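Local coordinates for protein aminopeptidase C (Lactobacillus rhamnosus, PDB 4K7C) that probably removes amino acids from the N-termini of peptides as a papain-like cysteine aminopeptidase related to bleomycin hydrolase, at residues Thr300-Ala305 with Ala402-Phe407; Gly370-Leu373 with Pro378-Trp381; Ile306-Ala311 with Val411-Lys416; Gly140-Leu145 with Ser314-Ser319. All blocks are in the same frame, centred on the assembly; numbering follows the deposited sequence. Where two conformers were deposited one is given.

Contact 1. Residues Thr300-Ala305 with Ala402-Phe407; sequences TFKDLA and AWFDQF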
loop_
_atom_site.group_PDB
_atom_site.type_symbol
_atom_site.label_atom_id
_atom_site.label_comp_id
_atom_site.label_asym_id
_atom_site.label_seq_id
_atom_site.Cartn_x
_atom_site.Cartn_y
_atom_site.Cartn_z
ATOM N N THR A 300 24.437 -34.336 -27.092
ATOM C CA THR A 300 25.875 -34.019 -26.844
ATOM C C THR A 300 25.965 -32.705 -26.028
ATOM O O THR A 300 26.650 -32.621 -25.009
ATOM C CB THR A 300 26.625 -33.816 -28.173
ATOM O OG1 THR A 300 26.487 -34.969 -29.070
ATOM C CG2 THR A 300 28.091 -33.524 -27.942
ATOM N N PHE A 301 25.132 -31.750 -26.423
ATOM C CA PHE A 301 25.039 -30.432 -25.743
ATOM C C PHE A 301 24.704 -30.687 -24.288
ATOM O O PHE A 301 25.379 -30.164 -23.362
ATOM C CB PHE A 301 23.904 -29.665 -26.526
ATOM C CG PHE A 301 23.605 -28.287 -26.093
ATOM C CD1 PHE A 301 23.916 -27.210 -26.934
ATOM C CD2 PHE A 301 22.796 -28.058 -24.986
ATOM C CE1 PHE A 301 23.547 -25.924 -26.633
ATOM C CE2 PHE A 301 22.460 -26.763 -24.644
ATOM C CZ PHE A 301 22.777 -25.682 -25.464
ATOM N N LYS A 302 23.609 -31.429 -24.058
ATOM C CA LYS A 302 23.183 -31.691 -22.680
ATOM C C LYS A 302 24.200 -32.515 -21.876
ATOM O O LYS A 302 24.422 -32.294 -20.671
ATOM C CB LYS A 302 21.819 -32.401 -22.674
ATOM C CG LYS A 302 20.667 -31.481 -22.896
ATOM C CD LYS A 302 19.397 -32.175 -23.424
ATOM C CE LYS A 302 18.800 -33.084 -22.405
ATOM N NZ LYS A 302 17.661 -33.894 -22.876
ATOM N N ASP A 303 24.782 -33.544 -22.509
ATOM C CA ASP A 303 25.817 -34.350 -21.797
ATOM C C ASP A 303 27.011 -33.554 -21.336
ATOM O O ASP A 303 27.480 -33.770 -20.257
ATOM C CB ASP A 303 26.310 -35.475 -22.682
ATOM C CG ASP A 303 25.272 -36.601 -22.818
ATOM O OD1 ASP A 303 24.331 -36.700 -21.987
ATOM O OD2 ASP A 303 25.466 -37.415 -23.748
ATOM N N LEU A 304 27.438 -32.558 -22.137
ATOM C CA LEU A 304 28.474 -31.606 -21.698
ATOM C C LEU A 304 28.096 -30.767 -20.530
ATOM O O LEU A 304 28.863 -30.607 -19.593
ATOM C CB LEU A 304 28.876 -30.666 -22.842
ATOM C CG LEU A 304 29.490 -31.345 -24.084
ATOM C CD1 LEU A 304 29.581 -30.433 -25.217
ATOM C CD2 LEU A 304 30.871 -31.930 -23.803
ATOM N N ALA A 305 26.847 -30.246 -20.533
ATOM C CA ALA A 305 26.380 -29.522 -19.371
ATOM C C ALA A 305 26.381 -30.332 -18.109
ATOM O O ALA A 305 26.801 -29.836 -17.063
ATOM C CB ALA A 305 24.988 -28.896 -19.618
ATOM N N ALA A 402 12.194 -31.540 -20.907
ATOM C CA ALA A 402 11.529 -31.216 -22.180
ATOM C C ALA A 402 11.645 -29.775 -22.591
ATOM O O ALA A 402 11.767 -29.452 -23.797
ATOM C CB ALA A 402 10.063 -31.681 -22.138
ATOM N N TRP A 403 11.517 -28.879 -21.600
ATOM C CA TRP A 403 11.689 -27.479 -21.842
ATOM C C TRP A 403 13.093 -27.169 -22.331
ATOM O O TRP A 403 13.246 -26.398 -23.242
ATOM C CB TRP A 403 11.363 -26.626 -20.588
ATOM C CG TRP A 403 11.174 -25.137 -20.850
ATOM C CD1 TRP A 403 9.985 -24.481 -21.041
ATOM C CD2 TRP A 403 12.194 -24.123 -20.930
ATOM N NE1 TRP A 403 10.196 -23.130 -21.192
ATOM C CE2 TRP A 403 11.544 -22.890 -21.126
ATOM C CE3 TRP A 403 13.581 -24.158 -20.867
ATOM C CZ2 TRP A 403 12.223 -21.691 -21.285
ATOM C CZ3 TRP A 403 14.263 -22.937 -20.975
ATOM C CH2 TRP A 403 13.583 -21.736 -21.198
ATOM N N PHE A 404 14.081 -27.726 -21.676
ATOM C CA PHE A 404 15.524 -27.502 -22.049
ATOM C C PHE A 404 15.695 -27.917 -23.537
ATOM O O PHE A 404 16.242 -27.175 -24.338
ATOM C CB PHE A 404 16.349 -28.436 -21.141
ATOM C CG PHE A 404 17.814 -28.222 -21.225
ATOM C CD1 PHE A 404 18.464 -27.708 -20.131
ATOM C CD2 PHE A 404 18.549 -28.451 -22.409
ATOM C CE1 PHE A 404 19.834 -27.477 -20.161
ATOM C CE2 PHE A 404 19.950 -28.220 -22.431
ATOM C CZ PHE A 404 20.557 -27.745 -21.278
ATOM N N ASP A 405 15.164 -29.067 -23.908
ATOM C CA ASP A 405 15.258 -29.540 -25.307
ATOM C C ASP A 405 14.784 -28.539 -26.308
ATOM O O ASP A 405 15.337 -28.362 -27.379
ATOM C CB ASP A 405 14.520 -30.891 -25.509
ATOM C CG ASP A 405 15.198 -32.058 -24.832
ATOM O OD1 ASP A 405 16.314 -31.910 -24.290
ATOM O OD2 ASP A 405 14.586 -33.152 -24.799
ATOM N N GLN A 406 13.659 -27.917 -26.004
ATOM C CA GLN A 406 13.047 -27.047 -26.938
ATOM C C GLN A 406 13.606 -25.641 -26.920
ATOM O O GLN A 406 13.750 -25.017 -27.963
ATOM C CB GLN A 406 11.522 -26.927 -26.659
ATOM C CG GLN A 406 10.592 -28.118 -26.855
ATOM C CD GLN A 406 10.804 -28.804 -28.177
ATOM O OE1 GLN A 406 10.878 -28.199 -29.253
ATOM N NE2 GLN A 406 10.928 -30.069 -28.091
ATOM N N PHE A 407 13.894 -25.093 -25.724
ATOM C CA PHE A 407 14.034 -23.674 -25.579
ATOM C C PHE A 407 15.412 -23.175 -25.113
ATOM O O PHE A 407 15.643 -21.964 -25.072
ATOM C CB PHE A 407 12.918 -23.044 -24.683
ATOM C CG PHE A 407 11.552 -23.293 -25.229
ATOM C CD1 PHE A 407 11.228 -22.878 -26.523
ATOM C CD2 PHE A 407 10.656 -24.084 -24.571
ATOM C CE1 PHE A 407 9.955 -23.144 -27.058
ATOM C CE2 PHE A 407 9.395 -24.363 -25.110
ATOM C CZ PHE A 407 9.057 -23.886 -26.362
HETATM O O HOH W 1 15.894 -35.349 -25.216
#

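Contact 2. Residues Gly370-Leu373 with Pro378-Trp381; sequences GVDL and PTKW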
loop_
_atom_site.group_PDB
_atom_site.type_symbol
_atom_site.label_atom_id
_atom_site.label_comp_id
_atom_site.label_asym_id
_atom_site.label_seq_id
_atom_site.Cartn_x
_atom_site.Cartn_y
_atom_site.Cartn_z
ATOM N N GLY A 370 22.457 -26.973 -11.084
ATOM C CA GLY A 370 21.983 -28.274 -10.592
ATOM C C GLY A 370 21.238 -28.963 -11.716
ATOM O O GLY A 370 20.853 -28.334 -12.722
ATOM N N VAL A 371 21.115 -30.276 -11.546
ATOM C CA VAL A 371 20.383 -31.180 -12.462
ATOM C C VAL A 371 19.977 -32.380 -11.693
ATOM O O VAL A 371 20.749 -32.846 -10.866
ATOM C CB VAL A 371 21.205 -31.526 -13.770
ATOM C CG1 VAL A 371 22.456 -32.365 -13.459
ATOM C CG2 VAL A 371 20.272 -32.109 -14.815
ATOM N N ASP A 372 18.717 -32.797 -11.836
ATOM C CA ASP A 372 18.188 -33.989 -11.204
ATOM C C ASP A 372 18.345 -35.058 -12.259
ATOM O O ASP A 372 17.741 -35.004 -13.389
ATOM C CB ASP A 372 16.697 -33.826 -10.848
ATOM C CG ASP A 372 16.226 -34.824 -9.817
ATOM O OD1 ASP A 372 17.029 -35.244 -8.970
ATOM O OD2 ASP A 372 15.010 -35.132 -9.814
ATOM N N LEU A 373 19.065 -36.093 -11.824
ATOM C CA LEU A 373 19.279 -37.276 -12.687
ATOM C C LEU A 373 18.550 -38.481 -12.075
ATOM O O LEU A 373 18.816 -38.854 -10.931
ATOM C CB LEU A 373 20.793 -37.573 -12.725
ATOM C CG LEU A 373 21.680 -36.529 -13.373
ATOM C CD1 LEU A 373 23.130 -37.072 -13.302
ATOM C CD2 LEU A 373 21.310 -36.186 -14.793
ATOM N N PRO A 378 18.438 -36.736 -17.260
ATOM C CA PRO A 378 18.026 -35.500 -16.586
ATOM C C PRO A 378 16.514 -35.326 -16.602
ATOM O O PRO A 378 15.888 -35.547 -17.649
ATOM C CB PRO A 378 18.696 -34.442 -17.431
ATOM C CG PRO A 378 18.872 -35.069 -18.775
ATOM C CD PRO A 378 19.288 -36.461 -18.399
ATOM N N THR A 379 15.897 -34.994 -15.469
ATOM C CA THR A 379 14.427 -34.695 -15.509
ATOM C C THR A 379 14.111 -33.194 -15.421
ATOM O O THR A 379 13.036 -32.743 -15.868
ATOM C CB THR A 379 13.740 -35.485 -14.370
ATOM O OG1 THR A 379 14.314 -35.102 -13.130
ATOM C CG2 THR A 379 13.919 -36.979 -14.578
ATOM N N LYS A 380 15.010 -32.487 -14.737
ATOM C CA LYS A 380 14.861 -31.091 -14.427
ATOM C C LYS A 380 16.219 -30.502 -14.027
ATOM O O LYS A 380 17.104 -31.223 -13.642
ATOM C CB LYS A 380 13.807 -30.803 -13.343
ATOM C CG LYS A 380 13.934 -31.581 -12.084
ATOM C CD LYS A 380 12.661 -31.598 -11.247
ATOM C CE LYS A 380 12.828 -32.373 -9.944
ATOM N NZ LYS A 380 11.486 -32.344 -9.311
ATOM N N TRP A 381 16.328 -29.181 -14.251
ATOM C CA TRP A 381 17.563 -28.429 -14.149
ATOM C C TRP A 381 17.286 -27.263 -13.222
ATOM O O TRP A 381 16.197 -26.615 -13.261
ATOM C CB TRP A 381 17.944 -27.857 -15.498
ATOM C CG TRP A 381 18.130 -28.912 -16.572
ATOM C CD1 TRP A 381 17.149 -29.501 -17.296
ATOM C CD2 TRP A 381 19.375 -29.374 -17.112
ATOM N NE1 TRP A 381 17.696 -30.446 -18.178
ATOM C CE2 TRP A 381 19.065 -30.371 -18.073
ATOM C CE3 TRP A 381 20.750 -29.143 -16.768
ATOM C CZ2 TRP A 381 20.048 -31.079 -18.756
ATOM C CZ3 TRP A 381 21.720 -29.797 -17.488
ATOM C CH2 TRP A 381 21.373 -30.777 -18.449
HETATM O O HOH W 2 12.381 -35.909 -11.328
#

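Contact 3. Residues Ile306-Ala311 with Val411-Lys416; sequences IKQLKA and VVISKK. With GOL (glycerol), chain C.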
loop_
_atom_site.group_PDB
_atom_site.type_symbol
_atom_site.label_atom_id
_atom_site.label_comp_id
_atom_site.label_asym_id
_atom_site.label_seq_id
_atom_site.Cartn_x
_atom_site.Cartn_y
_atom_site.Cartn_z
ATOM N N ILE A 306 25.851 -31.569 -18.177
ATOM C CA ILE A 306 25.880 -32.460 -17.050
ATOM C C ILE A 306 27.299 -32.791 -16.506
ATOM O O ILE A 306 27.532 -32.805 -15.338
ATOM C CB ILE A 306 25.106 -33.744 -17.426
ATOM C CG1 ILE A 306 23.642 -33.410 -17.611
ATOM C CG2 ILE A 306 25.219 -34.801 -16.350
ATOM C CD1 ILE A 306 22.827 -34.476 -18.372
ATOM N N LYS A 307 28.227 -33.035 -17.425
ATOM C CA LYS A 307 29.628 -33.289 -17.105
ATOM C C LYS A 307 30.236 -32.102 -16.314
ATOM O O LYS A 307 30.857 -32.253 -15.231
ATOM C CB LYS A 307 30.373 -33.548 -18.418
ATOM C CG LYS A 307 31.745 -34.105 -18.189
ATOM C CD LYS A 307 32.394 -34.480 -19.511
ATOM C CE LYS A 307 33.703 -35.224 -19.260
ATOM N NZ LYS A 307 34.387 -35.325 -20.569
ATOM N N GLN A 308 29.961 -30.902 -16.772
ATOM C CA GLN A 308 30.437 -29.701 -16.109
ATOM C C GLN A 308 29.795 -29.548 -14.698
ATOM O O GLN A 308 30.476 -29.280 -13.685
ATOM C CB GLN A 308 30.241 -28.472 -17.030
ATOM C CG GLN A 308 30.832 -27.201 -16.499
ATOM C CD GLN A 308 31.187 -26.196 -17.564
ATOM O OE1 GLN A 308 31.830 -26.534 -18.566
ATOM N NE2 GLN A 308 30.787 -24.936 -17.356
ATOM N N LEU A 309 28.477 -29.717 -14.622
ATOM C CA LEU A 309 27.813 -29.740 -13.306
ATOM C C LEU A 309 28.366 -30.792 -12.338
ATOM O O LEU A 309 28.578 -30.514 -11.160
ATOM C CB LEU A 309 26.251 -29.882 -13.483
ATOM C CG LEU A 309 25.633 -28.643 -14.171
ATOM C CD1 LEU A 309 24.173 -28.949 -14.504
ATOM C CD2 LEU A 309 25.706 -27.397 -13.262
ATOM N N LYS A 310 28.652 -31.992 -12.846
ATOM C CA LYS A 310 29.092 -33.086 -11.998
ATOM C C LYS A 310 30.524 -32.798 -11.471
ATOM O O LYS A 310 30.906 -33.240 -10.391
ATOM C CB LYS A 310 29.046 -34.394 -12.762
ATOM C CG LYS A 310 27.699 -35.048 -12.875
ATOM C CD LYS A 310 27.880 -36.353 -13.646
ATOM C CE LYS A 310 26.682 -37.232 -13.506
ATOM N NZ LYS A 310 26.822 -38.380 -14.443
ATOM N N ALA A 311 31.269 -31.966 -12.211
ATOM C CA ALA A 311 32.550 -31.450 -11.772
ATOM C C ALA A 311 32.499 -30.299 -10.806
ATOM O O ALA A 311 33.529 -29.834 -10.393
ATOM C CB ALA A 311 33.375 -31.072 -12.986
ATOM N N VAL A 411 24.973 -23.046 -24.354
ATOM C CA VAL A 411 25.638 -23.287 -23.074
ATOM C C VAL A 411 27.140 -22.935 -23.313
ATOM O O VAL A 411 27.596 -22.970 -24.458
ATOM C CB VAL A 411 25.588 -24.723 -22.536
ATOM C CG1 VAL A 411 24.220 -25.031 -21.937
ATOM C CG2 VAL A 411 25.932 -25.744 -23.611
ATOM N N VAL A 412 27.793 -22.451 -22.273
ATOM C CA VAL A 412 29.208 -22.200 -22.317
ATOM C C VAL A 412 29.905 -23.282 -21.516
ATOM O O VAL A 412 29.689 -23.469 -20.306
ATOM C CB VAL A 412 29.579 -20.789 -21.847
ATOM C CG1 VAL A 412 31.075 -20.583 -21.829
ATOM C CG2 VAL A 412 28.945 -19.743 -22.710
ATOM N N ILE A 413 30.747 -24.069 -22.216
ATOM C CA ILE A 413 31.434 -25.220 -21.638
ATOM C C ILE A 413 32.986 -25.071 -21.650
ATOM O O ILE A 413 33.495 -24.558 -22.650
ATOM C CB ILE A 413 31.019 -26.485 -22.403
ATOM C CG1 ILE A 413 29.449 -26.680 -22.267
ATOM C CG2 ILE A 413 31.731 -27.682 -21.892
ATOM C CD1 ILE A 413 28.988 -27.018 -20.897
ATOM N N SER A 414 33.662 -25.489 -20.572
ATOM C CA SER A 414 35.147 -25.547 -20.587
ATOM C C SER A 414 35.576 -26.601 -21.577
ATOM O O SER A 414 35.083 -27.725 -21.576
ATOM C CB SER A 414 35.853 -25.813 -19.274
ATOM O OG SER A 414 35.309 -25.120 -18.221
ATOM N N LYS A 415 36.452 -26.159 -22.461
ATOM C CA LYS A 415 36.998 -26.951 -23.570
ATOM C C LYS A 415 37.523 -28.333 -23.141
ATOM O O LYS A 415 37.441 -29.310 -23.913
ATOM C CB LYS A 415 38.058 -26.129 -24.314
ATOM C CG LYS A 415 37.517 -25.053 -25.240
ATOM C CD LYS A 415 38.668 -24.196 -25.808
ATOM C CE LYS A 415 38.140 -23.109 -26.617
ATOM N NZ LYS A 415 39.196 -22.183 -27.091
ATOM N N LYS A 416 38.055 -28.408 -21.923
ATOM C CA LYS A 416 38.568 -29.655 -21.430
ATOM C C LYS A 416 37.527 -30.787 -21.298
ATOM O O LYS A 416 37.887 -31.932 -21.146
ATOM C CB LYS A 416 39.188 -29.451 -20.075
ATOM C CG LYS A 416 38.216 -29.097 -18.988
ATOM C CD LYS A 416 39.012 -28.621 -17.801
ATOM C CE LYS A 416 38.152 -28.453 -16.599
ATOM N NZ LYS A 416 39.093 -28.382 -15.429
HETATM C C1 GOL C . 32.340 -20.776 -16.387
HETATM O O1 GOL C . 33.332 -21.642 -15.810
HETATM C C2 GOL C . 31.820 -21.287 -17.730
HETATM O O2 GOL C . 31.951 -22.704 -17.926
HETATM C C3 GOL C . 30.439 -20.706 -18.020
HETATM O O3 GOL C . 29.412 -21.590 -18.412
#

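Contact 4. Residues Gly140-Leu145 with Ser314-Ser319; sequences GQWDML and SVWFGS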
loop_
_atom_site.group_PDB
_atom_site.type_symbol
_atom_site.label_atom_id
_atom_site.label_comp_id
_atom_site.label_asym_id
_atom_site.label_seq_id
_atom_site.Cartn_x
_atom_site.Cartn_y
_atom_site.Cartn_z
ATOM N N GLY A 140 23.793 -9.082 -24.802
ATOM C CA GLY A 140 24.998 -9.598 -25.418
ATOM C C GLY A 140 25.103 -11.109 -25.430
ATOM O O GLY A 140 24.109 -11.850 -25.295
ATOM N N GLN A 141 26.318 -11.587 -25.695
ATOM C CA GLN A 141 26.624 -12.994 -25.702
ATOM C C GLN A 141 27.940 -13.214 -24.930
ATOM O O GLN A 141 28.703 -12.254 -24.682
ATOM C CB GLN A 141 26.705 -13.481 -27.179
ATOM C CG GLN A 141 25.510 -13.101 -28.027
ATOM C CD GLN A 141 25.321 -13.947 -29.284
ATOM O OE1 GLN A 141 25.983 -14.965 -29.472
ATOM N NE2 GLN A 141 24.397 -13.549 -30.123
ATOM N N TRP A 142 28.199 -14.470 -24.563
ATOM C CA TRP A 142 29.311 -14.865 -23.702
ATOM C C TRP A 142 30.663 -14.306 -24.201
ATOM O O TRP A 142 31.393 -13.706 -23.435
ATOM C CB TRP A 142 29.406 -16.395 -23.613
ATOM C CG TRP A 142 30.654 -16.781 -22.895
ATOM C CD1 TRP A 142 31.890 -17.026 -23.449
ATOM C CD2 TRP A 142 30.847 -16.875 -21.471
ATOM N NE1 TRP A 142 32.815 -17.260 -22.471
ATOM C CE2 TRP A 142 32.206 -17.191 -21.249
ATOM C CE3 TRP A 142 30.005 -16.754 -20.370
ATOM C CZ2 TRP A 142 32.734 -17.385 -19.949
ATOM C CZ3 TRP A 142 30.517 -16.988 -19.103
ATOM C CH2 TRP A 142 31.883 -17.266 -18.892
ATOM N N ASP A 143 30.942 -14.419 -25.492
ATOM C CA ASP A 143 32.264 -14.030 -26.013
ATOM C C ASP A 143 32.462 -12.518 -25.924
ATOM O O ASP A 143 33.590 -12.051 -25.754
ATOM C CB ASP A 143 32.420 -14.501 -27.452
ATOM C CG ASP A 143 32.408 -16.040 -27.603
ATOM O OD1 ASP A 143 32.971 -16.778 -26.761
ATOM O OD2 ASP A 143 31.783 -16.508 -28.604
HETATM N N MSE A 144 31.364 -11.770 -26.033
HETATM C CA MSE A 144 31.397 -10.310 -25.793
HETATM C C MSE A 144 31.644 -9.951 -24.354
HETATM O O MSE A 144 32.317 -8.968 -24.051
HETATM C CB MSE A 144 30.050 -9.733 -26.280
HETATM C CG MSE A 144 29.963 -9.781 -27.794
HETATM SE SE MSE A 144 28.098 -9.554 -28.421
HETATM C CE MSE A 144 27.719 -7.719 -27.845
ATOM N N LEU A 145 31.173 -10.753 -23.395
ATOM C CA LEU A 145 31.484 -10.445 -22.007
ATOM C C LEU A 145 32.969 -10.765 -21.759
ATOM O O LEU A 145 33.690 -9.984 -21.095
ATOM C CB LEU A 145 30.588 -11.301 -21.120
ATOM C CG LEU A 145 30.498 -10.993 -19.621
ATOM C CD1 LEU A 145 31.674 -11.589 -18.863
ATOM C CD2 LEU A 145 30.345 -9.488 -19.441
ATOM N N SER A 314 29.182 -24.399 -12.445
ATOM C CA SER A 314 27.959 -23.841 -13.020
ATOM C C SER A 314 28.084 -23.534 -14.508
ATOM O O SER A 314 29.197 -23.459 -15.098
ATOM C CB SER A 314 27.545 -22.611 -12.165
ATOM O OG SER A 314 28.396 -21.498 -12.308
ATOM N N VAL A 315 26.977 -23.429 -15.180
ATOM C CA VAL A 315 27.015 -23.339 -16.622
ATOM C C VAL A 315 26.166 -22.164 -17.143
ATOM O O VAL A 315 24.922 -22.188 -16.977
ATOM C CB VAL A 315 26.497 -24.668 -17.276
ATOM C CG1 VAL A 315 26.511 -24.619 -18.771
ATOM C CG2 VAL A 315 27.276 -25.921 -16.824
ATOM N N TRP A 316 26.781 -21.166 -17.763
ATOM C CA TRP A 316 26.064 -20.085 -18.375
ATOM C C TRP A 316 25.279 -20.654 -19.565
ATOM O O TRP A 316 25.799 -21.502 -20.332
ATOM C CB TRP A 316 27.039 -19.036 -18.887
ATOM C CG TRP A 316 26.571 -17.762 -19.437
ATOM C CD1 TRP A 316 26.643 -16.558 -18.870
ATOM C CD2 TRP A 316 26.106 -17.491 -20.806
ATOM N NE1 TRP A 316 26.231 -15.581 -19.686
ATOM C CE2 TRP A 316 25.875 -16.114 -20.887
ATOM C CE3 TRP A 316 25.716 -18.299 -21.871
ATOM C CZ2 TRP A 316 25.390 -15.501 -22.019
ATOM C CZ3 TRP A 316 25.292 -17.684 -23.022
ATOM C CH2 TRP A 316 25.100 -16.309 -23.105
ATOM N N PHE A 317 24.003 -20.258 -19.634
ATOM C CA PHE A 317 23.134 -20.676 -20.752
ATOM C C PHE A 317 22.166 -19.643 -21.227
ATOM O O PHE A 317 21.734 -18.796 -20.451
ATOM C CB PHE A 317 22.366 -22.006 -20.416
ATOM C CG PHE A 317 21.140 -21.847 -19.572
ATOM C CD1 PHE A 317 21.249 -21.672 -18.212
ATOM C CD2 PHE A 317 19.879 -21.969 -20.136
ATOM C CE1 PHE A 317 20.157 -21.512 -17.408
ATOM C CE2 PHE A 317 18.744 -21.896 -19.301
ATOM C CZ PHE A 317 18.900 -21.671 -17.935
ATOM N N GLY A 318 21.855 -19.740 -22.539
ATOM C CA GLY A 318 20.942 -18.885 -23.261
ATOM C C GLY A 318 19.687 -19.621 -23.681
ATOM O O GLY A 318 19.744 -20.722 -24.171
ATOM N N SER A 319 18.536 -19.003 -23.413
ATOM C CA SER A 319 17.226 -19.637 -23.660
ATOM C C SER A 319 16.158 -18.596 -24.050
ATOM O O SER A 319 16.356 -17.363 -23.954
ATOM C CB SER A 319 16.737 -20.423 -22.428
ATOM O OG SER A 319 16.455 -19.597 -21.321
#

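Contact 1. Residues Thr300-Ala305 with Ala402-Phe407
F404 reaches from helix 401-407 to helix 298-310 and lies beside K302. Its CE2 is 3.4 Å from CG of K302. Neighbouring F301 brings its ring edge to the same atom, with CE2 of F301 3.6 Å from CE2 of F404. F404 holds its CG opposite the backbone N (chi1 -172°), which sends the ring across the gap. The helix axes approach to 11.6 Å at 122°, so side chains do all the bridging. Both helices belong to the papain-like half that is rich in strands, and F301 also rests on V408 and V411 of strand 408-414. Past the phenyl ring the K302 chain bends at chi3 (68°) and turns its ammonium group to D405. NZ donates to OD1 of D405 at 2.8 Å, on the syn side of the carboxylate. A water 2.6 Å from OD2 of D405 donates to it and takes a weak bond from the same NZ. NZ has a second salt bridge, to D401, so two acids of the shorter helix share this one lysine. A methionine in place of K302 would probably leave the carboxylates of D405 and D401 without their shared positive charge.

Contact 2. Residues Gly370-Leu373 with Pro378-Trp381
V371 is turned so that CG2 stands opposite its backbone N while CG1 takes the crowded position (chi1 67°), and this lays CG2 over W381. With CG of W381 beside its own backbone N (chi1 -59°), the indole shows CG2 a face. The methyl sits 3.6 Å from the centroid of the six-membered ring, only 11° off its normal, a CH-pi contact. The same CG2 touches CB of P378 at 3.8 Å, and CD2 of L373 comes to that CB beside it, at 4.1 Å.

The strands form an antiparallel hairpin with a beta bulge. T379 and K380 together face the single residue D372, and T379 has a helical psi. N of D372 gives a nearly straight bond to O of K380 (2.9 Å). N of T379 returns one to O of D372 at 2.8 Å. A water joins OD2 of D372 to OG1 of T379. OD1 of D372 accepts from the backbone of S53, and NZ of K380 bonds to the carbonyls of A47 and T49.

The apolar face of V371, L373, P378 and W381 packs under helix 298-310, against I306, L309 and K310. F404 of helix 401-407 stacks on W381. Strand 54-55 flanks strand 364-374, and Y237 of the second subunit packs on D372.

Contact 3. Residues Ile306-Ala311 with Val411-Lys416
Q308 and I413 lie nearest in the backbone, CA to CA 7.2 Å, where the last turns of helix 298-310 cross strand 408-414 with axes 9.1 Å apart at 59°. This is a helix packed on the beta sheet of the papain-like fold, at the end of one of its strands. Q308 supplies nearly all of the helix side of the contact. Its CG is opposite the backbone N (chi1 -174°), and the extended chain carries the carboxamide to the strand. OE1 accepts from N of S414 at 2.9 Å, with a fairly straight N-H, the donor tilted a little from the carbonyl plane. I413 lies against the same oxygen, with CG2 at 3.5 Å.

The other end of the amide, NE2, donates to O of S314, just before strand 315-319. The side chain therefore links the end of strand 408-414 to the residue that leads into strand 315-319, and these bonds fix the rotation of the amide. A glycerol, probably from the crystallisation liquor, binds beside the amide. Its O2 takes a further bond from NE2 of Q308 at 2.6 Å, bent to 133°. N of V412 pairs directly with O of W316, but O of V412 and N of W316 do not meet. The glycerol O3 bridges them, bonding to N of W316 and donating to O of V412 at 2.7 Å.

Contact 4. Residues Gly140-Leu145 with Ser314-Ser319
Q141, at the N-cap of helix 142-152, meets W316 through its backbone, with CA 4.5 Å from CH2 of W316. Its CB points away from strand 315-319. In one of its two conformers NE2 bonds to O of M442. Its carbonyl accepts N of L145 in the first turn.

W142 makes the main contact. CB stands over the six-membered ring of W316, 4.2 Å from the centroid and 3° off the normal, a CH-pi contact. The indole then runs back along W316 toward its backbone and turns its edge to the same face. CE3 of W142 is 3.7 Å from CD1 of W316. The pair is T-shaped: the six-membered ring of W142 and the five-membered ring of W316 have centroids 5.1 Å apart and planes at 73°. The torsion of W142, CG opposite the backbone N (chi1 172°), directs its indole at W316. W316 has its own CG likewise placed, which carries its ring off the strand, and NE1 donates to O of W71. A leucine in place of W316 would probably leave the edge of W142 without a flat partner and the W71 carbonyl without its donor.

M144, a selenomethionine, touches W71, and L145 touches A75, both of helix 70-87. The arrangement joins the helical half of a papain-like peptidase to its strand-rich half. The backbone of G140 is paired with A446, the last residue of the chain. This is consistent with the bleomycin hydrolase family, where the C-terminal arm lies in the active-site cleft.

In the fold
All four contacts are largely buried, but contact 4 lies deepest, about 6 Å from the chain centre to its own centre. Contact 2 is farthest out, at about 21 Å, and touches a second subunit. Contacts 1 and 3 share helix 298-310, which packs on strand 408-414 and on the hairpin of contact 2. Contact 2 touches contacts 1 and 3 through its tryptophan, which also reaches A305 of contact 1. Contact 3 meets contact 4 where V412 pairs with W316. Chemistry follows place. Contact 1 adds a salt bridge to its aromatic core, contact 2 relies on strand pairing, contact 3 on one amide, and contact 4 mainly on two indoles.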